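Local atomic coordinates of maternal effect protein oskar (Drosophila melanogaster, PDB entry 5A4A), a protein that helps to induce the germline by assembling germ plasm, and through this SGNH hydrolase-like OSK domain binds RNA. Residues 82-87 against 118-123. Numbering follows the deposited sequence.
Sequences IVNIGS and ILTNLA
V83 bonds to both I118 and T120 across two parallel strands, three hydrogen bonds in all. V83 N donates to I118 O at 2.8 Å, and T120 N donates to V83 O at 2.9 Å. V83 O also accepts from T120 OG1 at 2.8 Å, a donor tilted 33° from the carbonyl plane. T120 OG1 lies between its backbone N and carbonyl carbon (chi1 56°), which turns the hydroxyl toward strand 80-84. With its proton spent on V83 O, OG1 accepts from N84 ND2 at 2.9 Å, nearly in the amide plane. If T120 were an alanine, V83 O would probably lose its second donor and the N84 amide would be freer to turn. Toward the C-terminal ends of the strands, waters bridge the two segments. One water accepts from I85 N and donates to T120 O. A second donates to N84 OD1 and accepts from A123 N. A third links S87 OG to A123 O. L122 CD2 packs 3.5 Å from I85 O. The contact is buried in the central sheet of the SGNH-type fold. Strand 25-29 flanks strand 80-84 on its other edge, helix 96-112 packs on I85 and L119, and helix 132-148 meets L119 and L122.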
# COMPACT_ATOMS: atom_id res chain seq x y z
N ILE A 82 -2.31 -4.50 -7.76
CA ILE A 82 -3.05 -4.34 -6.51
C ILE A 82 -2.37 -3.27 -5.65
O ILE A 82 -1.20 -3.39 -5.31
CB ILE A 82 -3.20 -5.67 -5.74
CG1 ILE A 82 -3.97 -6.70 -6.59
CG2 ILE A 82 -3.90 -5.45 -4.41
CD1 ILE A 82 -4.06 -8.11 -5.98
N VAL A 83 -3.13 -2.24 -5.30
CA VAL A 83 -2.58 -1.05 -4.65
C VAL A 83 -3.09 -0.85 -3.22
O VAL A 83 -4.30 -0.90 -2.97
CB VAL A 83 -2.94 0.21 -5.45
CG1 VAL A 83 -2.39 1.47 -4.77
CG2 VAL A 83 -2.41 0.09 -6.88
N ASN A 84 -2.16 -0.65 -2.29
CA ASN A 84 -2.52 -0.20 -0.94
C ASN A 84 -1.62 0.97 -0.60
O ASN A 84 -0.46 0.78 -0.25
CB ASN A 84 -2.34 -1.33 0.09
CG ASN A 84 -2.81 -0.93 1.48
OD1 ASN A 84 -1.99 -0.66 2.37
ND2 ASN A 84 -4.12 -0.89 1.68
N ILE A 85 -2.15 2.18 -0.71
CA ILE A 85 -1.31 3.36 -0.63
C ILE A 85 -2.04 4.49 0.11
O ILE A 85 -3.26 4.68 -0.06
CB ILE A 85 -0.85 3.79 -2.06
CG1 ILE A 85 0.41 4.66 -2.03
CG2 ILE A 85 -1.99 4.46 -2.84
CD1 ILE A 85 1.66 3.90 -1.60
N GLY A 86 -1.30 5.22 0.93
CA GLY A 86 -1.88 6.34 1.66
C GLY A 86 -1.55 6.34 3.15
O GLY A 86 -1.61 7.40 3.78
N SER A 87 -1.25 5.17 3.72
CA SER A 87 -0.95 5.10 5.15
C SER A 87 0.22 6.00 5.51
O SER A 87 0.19 6.65 6.55
CB SER A 87 -0.65 3.67 5.63
OG SER A 87 -1.82 2.87 5.60
N ILE A 118 -6.12 -2.03 -9.08
CA ILE A 118 -7.09 -2.70 -8.22
C ILE A 118 -6.84 -2.15 -6.82
O ILE A 118 -5.76 -2.35 -6.26
CB ILE A 118 -6.93 -4.24 -8.25
CG1 ILE A 118 -7.29 -4.78 -9.65
CG2 ILE A 118 -7.81 -4.89 -7.19
CD1 ILE A 118 -6.89 -6.24 -9.88
N LEU A 119 -7.81 -1.42 -6.28
CA LEU A 119 -7.57 -0.69 -5.04
C LEU A 119 -7.93 -1.51 -3.80
O LEU A 119 -8.91 -2.24 -3.81
CB LEU A 119 -8.34 0.64 -5.00
CG LEU A 119 -7.98 1.70 -6.05
CD1 LEU A 119 -6.48 1.85 -6.14
CD2 LEU A 119 -8.57 1.38 -7.41
N THR A 120 -7.11 -1.41 -2.76
CA THR A 120 -7.56 -1.79 -1.42
C THR A 120 -7.64 -0.49 -0.64
O THR A 120 -6.86 0.44 -0.88
CB THR A 120 -6.58 -2.76 -0.72
OG1 THR A 120 -5.29 -2.16 -0.68
CG2 THR A 120 -6.48 -4.11 -1.46
N ASN A 121 -8.58 -0.40 0.30
CA ASN A 121 -8.59 0.76 1.17
C ASN A 121 -7.58 0.58 2.32
O ASN A 121 -6.84 -0.41 2.34
CB ASN A 121 -10.01 1.12 1.66
CG ASN A 121 -10.65 0.04 2.52
OD1 ASN A 121 -10.02 -0.94 2.89
ND2 ASN A 121 -11.92 0.24 2.85
N LEU A 122 -7.54 1.51 3.26
CA LEU A 122 -6.50 1.44 4.29
C LEU A 122 -6.98 0.70 5.53
O LEU A 122 -8.05 0.97 6.05
CB LEU A 122 -6.05 2.84 4.70
CG LEU A 122 -5.54 3.74 3.58
CD1 LEU A 122 -4.91 5.00 4.16
CD2 LEU A 122 -4.53 2.97 2.73
N ALA A 123 -6.16 -0.24 6.00
CA ALA A 123 -6.37 -0.86 7.30
C ALA A 123 -6.26 0.20 8.40
O ALA A 123 -5.56 1.20 8.23
CB ALA A 123 -5.35 -1.98 7.53
O HOH W 1 -3.48 -0.61 4.83
O HOH W 2 -4.97 2.45 -1.52
O HOH W 3 -2.98 0.88 7.15